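Long-range contact in short chain dehydrogenase (Leptospira borgpetersenii serovar Hardjo-bovis, PDB 6UH2), which binds NAD+ and, as a member of the short-chain dehydrogenase/reductase family, probably uses it in the interconversion of an alcohol and a carbonyl compound: residues 41-54 against 58-70. Residues are numbered along the deposited sequence; the frame is centred on the assembly and turned at random.
With NAD (nicotinamide-adenine-dinucleotide), chain D.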
loop_
_atom_site.group_PDB
_atom_site.type_symbol
_atom_site.label_atom_id
_atom_site.label_comp_id
_atom_site.label_asym_id
_atom_site.label_seq_id
_atom_site.Cartn_x
_atom_site.Cartn_y
_atom_site.Cartn_z
ATOM N N LEU B 41 12.635 -11.905 -10.554
ATOM C CA LEU B 41 13.152 -13.140 -11.146
ATOM C C LEU B 41 12.773 -14.364 -10.315
ATOM O O LEU B 41 12.518 -15.439 -10.871
ATOM C CB LEU B 41 14.671 -13.060 -11.301
ATOM C CG LEU B 41 15.195 -12.083 -12.349
ATOM C CD1 LEU B 41 16.706 -11.958 -12.212
ATOM C CD2 LEU B 41 14.791 -12.527 -13.761
ATOM N N SER B 42 12.707 -14.223 -8.988
ATOM C CA SER B 42 12.420 -15.390 -8.163
ATOM C C SER B 42 10.962 -15.830 -8.261
ATOM O O SER B 42 10.661 -16.989 -7.953
ATOM C CB SER B 42 12.799 -15.119 -6.710
ATOM O OG SER B 42 11.806 -14.325 -6.086
ATOM N N VAL B 43 10.058 -14.953 -8.702
ATOM C CA VAL B 43 8.661 -15.329 -8.924
ATOM C C VAL B 43 8.399 -15.519 -10.417
ATOM O O VAL B 43 7.274 -15.326 -10.890
ATOM C CB VAL B 43 7.696 -14.299 -8.303
ATOM C CG1 VAL B 43 7.847 -14.317 -6.775
ATOM C CG2 VAL B 43 7.944 -12.887 -8.857
ATOM N N SER B 44 9.441 -15.903 -11.162
ATOM C CA SER B 44 9.388 -16.376 -12.549
ATOM C C SER B 44 9.108 -15.287 -13.580
ATOM O O SER B 44 8.875 -15.612 -14.753
ATOM C CB SER B 44 8.364 -17.508 -12.728
ATOM O OG SER B 44 8.738 -18.629 -11.950
ATOM N N ALA B 45 9.140 -14.011 -13.202
ATOM C CA ALA B 45 8.973 -12.953 -14.190
ATOM C C ALA B 45 10.203 -12.871 -15.093
ATOM O O ALA B 45 11.285 -13.360 -14.759
ATOM C CB ALA B 45 8.741 -11.603 -13.502
ATOM N N ARG B 46 10.017 -12.276 -16.267
ATOM C CA ARG B 46 11.136 -11.833 -17.090
ATOM C C ARG B 46 11.392 -10.372 -16.756
ATOM O O ARG B 46 10.448 -9.612 -16.531
ATOM C CB ARG B 46 10.841 -12.005 -18.581
ATOM C CG ARG B 46 10.757 -13.494 -19.039
ATOM C CD ARG B 46 10.175 -13.611 -20.454
ATOM N NE ARG B 46 8.721 -13.444 -20.437
ATOM C CZ ARG B 46 8.018 -12.858 -21.401
ATOM N NH1 ARG B 46 8.632 -12.374 -22.470
ATOM N NH2 ARG B 46 6.699 -12.760 -21.289
ATOM N N VAL B 47 12.667 -9.991 -16.675
ATOM C CA VAL B 47 13.046 -8.664 -16.201
ATOM C C VAL B 47 14.025 -8.041 -17.180
ATOM O O VAL B 47 15.007 -8.682 -17.575
ATOM C CB VAL B 47 13.670 -8.702 -14.794
ATOM C CG1 VAL B 47 14.064 -7.277 -14.367
ATOM C CG2 VAL B 47 12.703 -9.324 -13.800
ATOM N N ILE B 48 13.753 -6.800 -17.577
ATOM C CA ILE B 48 14.692 -5.995 -18.346
ATOM C C ILE B 48 15.123 -4.831 -17.461
ATOM O O ILE B 48 14.285 -4.054 -16.984
ATOM C CB ILE B 48 14.079 -5.497 -19.665
ATOM C CG1 ILE B 48 13.724 -6.678 -20.570
ATOM C CG2 ILE B 48 15.049 -4.551 -20.375
ATOM C CD1 ILE B 48 12.946 -6.307 -21.811
ATOM N N CYS B 49 16.422 -4.712 -17.237
ATOM C CA CYS B 49 16.978 -3.597 -16.481
ATOM C C CYS B 49 17.557 -2.573 -17.453
ATOM O O CYS B 49 18.398 -2.922 -18.291
ATOM C CB CYS B 49 18.056 -4.088 -15.513
ATOM S SG CYS B 49 19.045 -2.727 -14.837
ATOM N N LEU B 50 17.099 -1.318 -17.354
ATOM C CA LEU B 50 17.668 -0.197 -18.097
ATOM C C LEU B 50 18.477 0.656 -17.129
ATOM O O LEU B 50 17.911 1.250 -16.205
ATOM C CB LEU B 50 16.596 0.673 -18.759
ATOM C CG LEU B 50 15.618 0.138 -19.795
ATOM C CD1 LEU B 50 14.846 1.303 -20.396
ATOM C CD2 LEU B 50 16.343 -0.629 -20.876
ATOM N N ASP B 51 19.788 0.747 -17.362
ATOM C CA ASP B 51 20.678 1.402 -16.412
ATOM C C ASP B 51 21.989 1.646 -17.138
ATOM O O ASP B 51 22.401 0.782 -17.922
ATOM C CB ASP B 51 20.871 0.503 -15.177
ATOM C CG ASP B 51 21.408 1.251 -13.954
ATOM O OD1 ASP B 51 22.440 1.948 -14.064
ATOM O OD2 ASP B 51 20.807 1.107 -12.866
ATOM N N PRO B 52 22.641 2.804 -16.973
ATOM C CA PRO B 52 23.988 2.956 -17.558
ATOM C C PRO B 52 25.024 2.067 -16.901
ATOM O O PRO B 52 26.058 1.781 -17.520
ATOM C CB PRO B 52 24.307 4.444 -17.345
ATOM C CG PRO B 52 23.452 4.856 -16.228
ATOM C CD PRO B 52 22.175 4.053 -16.362
ATOM N N GLU B 53 24.777 1.621 -15.676
ATOM C CA GLU B 53 25.707 0.801 -14.917
ATOM C C GLU B 53 25.309 -0.662 -15.003
ATOM O O GLU B 53 24.125 -1.011 -14.935
ATOM C CB GLU B 53 25.749 1.230 -13.446
ATOM C CG GLU B 53 26.234 2.644 -13.234
ATOM C CD GLU B 53 27.602 2.869 -13.838
ATOM O OE1 GLU B 53 27.800 3.907 -14.514
ATOM O OE2 GLU B 53 28.473 1.996 -13.643
ATOM N N GLN B 54 26.308 -1.508 -15.132
ATOM C CA GLN B 54 26.081 -2.936 -15.185
ATOM C C GLN B 54 25.645 -3.446 -13.814
ATOM O O GLN B 54 26.130 -2.956 -12.790
ATOM C CB GLN B 54 27.368 -3.634 -15.625
ATOM C CG GLN B 54 27.252 -5.126 -15.822
ATOM C CD GLN B 54 28.593 -5.753 -16.111
ATOM O OE1 GLN B 54 29.626 -5.082 -16.052
ATOM N NE2 GLN B 54 28.590 -7.041 -16.431
ATOM N N ASP B 58 25.723 -11.373 -11.058
ATOM C CA ASP B 58 25.419 -12.199 -12.223
ATOM C C ASP B 58 24.205 -13.056 -11.879
ATOM O O ASP B 58 24.322 -14.068 -11.182
ATOM C CB ASP B 58 26.621 -13.059 -12.604
ATOM C CG ASP B 58 26.370 -13.896 -13.846
ATOM O OD1 ASP B 58 25.296 -13.740 -14.469
ATOM O OD2 ASP B 58 27.246 -14.710 -14.203
ATOM N N TYR B 59 23.032 -12.666 -12.380
ATOM C CA TYR B 59 21.823 -13.408 -12.040
ATOM C C TYR B 59 21.778 -14.797 -12.668
ATOM O O TYR B 59 21.002 -15.641 -12.202
ATOM C CB TYR B 59 20.588 -12.603 -12.438
ATOM C CG TYR B 59 20.486 -11.300 -11.689
ATOM C CD1 TYR B 59 20.099 -11.280 -10.355
ATOM C CD2 TYR B 59 20.778 -10.091 -12.309
ATOM C CE1 TYR B 59 20.007 -10.096 -9.652
ATOM C CE2 TYR B 59 20.684 -8.889 -11.613
ATOM C CZ TYR B 59 20.299 -8.899 -10.285
ATOM O OH TYR B 59 20.208 -7.713 -9.585
ATOM N N LYS B 60 22.590 -15.056 -13.696
ATOM C CA LYS B 60 22.671 -16.374 -14.337
ATOM C C LYS B 60 21.281 -16.884 -14.722
ATOM O O LYS B 60 20.896 -18.019 -14.433
ATOM C CB LYS B 60 23.398 -17.373 -13.430
ATOM N N SER B 61 20.511 -16.016 -15.372
ATOM C CA SER B 61 19.145 -16.340 -15.756
ATOM C C SER B 61 18.904 -15.886 -17.181
ATOM O O SER B 61 19.154 -14.721 -17.510
ATOM C CB SER B 61 18.129 -15.668 -14.829
ATOM O OG SER B 61 16.832 -15.748 -15.387
ATOM N N ASN B 62 18.393 -16.787 -18.019
ATOM C CA ASN B 62 17.958 -16.363 -19.345
ATOM C C ASN B 62 16.615 -15.638 -19.310
ATOM O O ASN B 62 16.090 -15.281 -20.365
ATOM C CB ASN B 62 17.904 -17.551 -20.318
ATOM C CG ASN B 62 16.900 -18.622 -19.913
ATOM O OD1 ASN B 62 16.103 -18.446 -18.989
ATOM N ND2 ASN B 62 16.935 -19.751 -20.625
ATOM N N ARG B 63 16.061 -15.395 -18.125
ATOM C CA ARG B 63 14.893 -14.540 -17.982
ATOM C C ARG B 63 15.268 -13.113 -17.598
ATOM O O ARG B 63 14.373 -12.292 -17.366
ATOM C CB ARG B 63 13.927 -15.153 -16.967
ATOM C CG ARG B 63 13.494 -16.549 -17.374
ATOM C CD ARG B 63 12.505 -17.162 -16.402
ATOM N NE ARG B 63 11.165 -16.608 -16.560
ATOM C CZ ARG B 63 10.289 -17.032 -17.470
ATOM N NH1 ARG B 63 10.611 -18.016 -18.301
ATOM N NH2 ARG B 63 9.082 -16.489 -17.545
ATOM N N PHE B 64 16.567 -12.788 -17.569
ATOM C CA PHE B 64 17.050 -11.452 -17.246
ATOM C C PHE B 64 17.832 -10.867 -18.415
ATOM O O PHE B 64 18.608 -11.565 -19.062
ATOM C CB PHE B 64 17.958 -11.450 -16.011
ATOM C CG PHE B 64 18.570 -10.103 -15.729
ATOM C CD1 PHE B 64 17.815 -9.105 -15.151
ATOM C CD2 PHE B 64 19.886 -9.832 -16.068
ATOM C CE1 PHE B 64 18.357 -7.852 -14.893
ATOM C CE2 PHE B 64 20.443 -8.579 -15.820
ATOM C CZ PHE B 64 19.677 -7.591 -15.229
ATOM N N GLU B 65 17.643 -9.574 -18.662
ATOM C CA GLU B 65 18.389 -8.848 -19.682
ATOM C C GLU B 65 18.739 -7.455 -19.165
ATOM O O GLU B 65 17.868 -6.751 -18.646
ATOM C CB GLU B 65 17.567 -8.742 -20.976
ATOM C CG GLU B 65 18.167 -7.846 -22.032
ATOM C CD GLU B 65 17.390 -7.884 -23.336
ATOM O OE1 GLU B 65 16.347 -8.573 -23.400
ATOM O OE2 GLU B 65 17.826 -7.229 -24.303
ATOM N N TRP B 66 20.005 -7.062 -19.302
ATOM C CA TRP B 66 20.441 -5.699 -19.007
ATOM C C TRP B 66 20.631 -4.943 -20.311
ATOM O O TRP B 66 21.311 -5.427 -21.224
ATOM C CB TRP B 66 21.746 -5.672 -18.208
ATOM C CG TRP B 66 22.375 -4.279 -18.110
ATOM C CD1 TRP B 66 21.785 -3.129 -17.633
ATOM C CD2 TRP B 66 23.701 -3.912 -18.499
ATOM N NE1 TRP B 66 22.669 -2.070 -17.718
ATOM C CE2 TRP B 66 23.854 -2.530 -18.236
ATOM C CE3 TRP B 66 24.781 -4.618 -19.043
ATOM C CZ2 TRP B 66 25.043 -1.847 -18.498
ATOM C CZ3 TRP B 66 25.964 -3.935 -19.304
ATOM C CH2 TRP B 66 26.084 -2.567 -19.035
ATOM N N ILE B 67 20.033 -3.763 -20.399
ATOM C CA ILE B 67 20.254 -2.869 -21.525
ATOM C C ILE B 67 20.965 -1.632 -21.001
ATOM O O ILE B 67 20.418 -0.892 -20.176
ATOM C CB ILE B 67 18.940 -2.508 -22.230
ATOM C CG1 ILE B 67 18.263 -3.786 -22.742
ATOM C CG2 ILE B 67 19.206 -1.524 -23.356
ATOM C CD1 ILE B 67 16.860 -3.567 -23.261
ATOM N N GLN B 68 22.188 -1.411 -21.466
ATOM C CA GLN B 68 22.910 -0.200 -21.092
ATOM C C GLN B 68 22.216 1.005 -21.723
ATOM O O GLN B 68 22.183 1.141 -22.951
ATOM C CB GLN B 68 24.361 -0.313 -21.542
ATOM C CG GLN B 68 25.225 0.903 -21.225
ATOM C CD GLN B 68 26.644 0.733 -21.756
ATOM O OE1 GLN B 68 27.093 -0.384 -21.989
ATOM N NE2 GLN B 68 27.341 1.840 -21.965
ATOM N N ALA B 69 21.656 1.885 -20.892
ATOM C CA ALA B 69 20.802 2.941 -21.412
ATOM C C ALA B 69 20.779 4.123 -20.462
ATOM O O ALA B 69 20.944 3.976 -19.248
ATOM C CB ALA B 69 19.369 2.452 -21.632
ATOM N N ASP B 70 20.535 5.296 -21.041
ATOM C CA ASP B 70 20.435 6.560 -20.327
ATOM C C ASP B 70 19.026 7.089 -20.555
ATOM O O ASP B 70 18.691 7.499 -21.674
ATOM C CB ASP B 70 21.501 7.526 -20.839
ATOM C CG ASP B 70 21.390 8.921 -20.235
ATOM O OD1 ASP B 70 20.439 9.211 -19.474
ATOM O OD2 ASP B 70 22.280 9.734 -20.541
HETATM P PA NAD D . 21.004 3.973 -6.233
HETATM O O1A NAD D . 21.865 5.259 -6.325
HETATM O O2A NAD D . 21.549 2.741 -5.510
HETATM O O5B NAD D . 20.493 3.506 -7.718
HETATM C C5B NAD D . 20.017 4.403 -8.703
HETATM C C4B NAD D . 20.246 3.670 -9.998
HETATM O O4B NAD D . 19.724 4.589 -11.029
HETATM C C3B NAD D . 21.730 3.422 -10.309
HETATM O O3B NAD D . 21.936 2.057 -10.748
HETATM C C2B NAD D . 21.996 4.369 -11.487
HETATM O O2B NAD D . 23.000 3.860 -12.377
HETATM C C1B NAD D . 20.597 4.519 -12.128
HETATM N N9A NAD D . 20.635 5.713 -12.966
HETATM C C8A NAD D . 21.256 6.934 -12.708
HETATM N N7A NAD D . 21.137 7.751 -13.720
HETATM C C5A NAD D . 20.434 7.041 -14.694
HETATM C C6A NAD D . 20.023 7.351 -15.986
HETATM N N6A NAD D . 20.268 8.549 -16.553
HETATM N N1A NAD D . 19.340 6.422 -16.672
HETATM C C2A NAD D . 19.088 5.231 -16.125
HETATM N N3A NAD D . 19.454 4.840 -14.902
HETATM C C4A NAD D . 20.125 5.782 -14.223
HETATM O O3 NAD D . 19.560 4.342 -5.603
HETATM P PN NAD D . 18.528 3.540 -4.657
HETATM O O1N NAD D . 18.762 3.890 -3.166
HETATM O O2N NAD D . 18.442 2.106 -5.187
HETATM O O5D NAD D . 17.183 4.446 -5.094
HETATM C C5D NAD D . 16.281 3.910 -6.038
HETATM C C4D NAD D . 15.074 4.844 -6.063
HETATM O O4D NAD D . 14.516 5.045 -4.704
HETATM C C3D NAD D . 15.500 6.246 -6.497
HETATM O O3D NAD D . 14.454 6.882 -7.241
HETATM C C2D NAD D . 15.666 7.059 -5.177
HETATM O O2D NAD D . 15.439 8.450 -5.333
HETATM C C1D NAD D . 14.529 6.401 -4.344
HETATM N N1N NAD D . 14.748 6.461 -2.855
HETATM C C2N NAD D . 15.877 5.955 -2.286
HETATM C C3N NAD D . 16.029 6.035 -0.925
HETATM C C7N NAD D . 17.271 5.485 -0.311
HETATM O O7N NAD D . 17.487 5.724 0.867
HETATM N N7N NAD D . 18.097 4.740 -1.080
HETATM C C4N NAD D . 15.010 6.631 -0.160
HETATM C C5N NAD D . 13.894 7.133 -0.760
HETATM C C6N NAD D . 13.769 7.034 -2.144
#
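Trp66 gives its indole NE1 to the carbonyl O of Asp51, 2.9 Å away and tilted from the carbonyl plane; Ala69 N adds a longer bond from above the opposite face, so two donors hold this carbonyl just before Pro52. The indole lies there because its CG stands anti to the backbone N (chi1 169°), and it is broad enough for Gln54 CA to sit over one face, a CH-pi contact 3.8 Å from the centroid of the six-membered ring. On the same face of the sheet, Cys49 is small enough for its SG to pack 3.9 Å from Trp66 CD1, while its CB meets the Phe64 ring. On the other side the branched Ile67 suits a strand and packs tightly against Leu50, CB to CD2 at 3.5 Å; its CD1 meets Ile48 CG2. Backbone bonds join the two parallel strands, that from Ile67 N to Cys49 O nearly straight at 176°. This is the edge of a Rossmann fold, 64-68 being one of the two outermost strands within the chain, and helices cover both faces: 31-42 behind Val47 and Phe64, 74-86 behind Ile48 and Ile67. At the C-terminal ends the cofactor is met: the two Asp51 carboxylate oxygens match the adjacent adenosine ribose hydroxyls, O2B on OD1 and O3B on OD2, each at 2.6 Å, consistent with NAD over NADP; Asp70 OD1 accepts from adenine N6A. Asp51 OD1 also takes Glu53 N in an Asx turn, and Ser29 N binds OD2, fixing the carboxylate. At the far end Arg63 NH2 donates a bent bond of 2.9 Å to Ser44 O, C-prime residue of a Schellman motif, with a weaker one from NE; Arg46 CG lies over one guanidinium face.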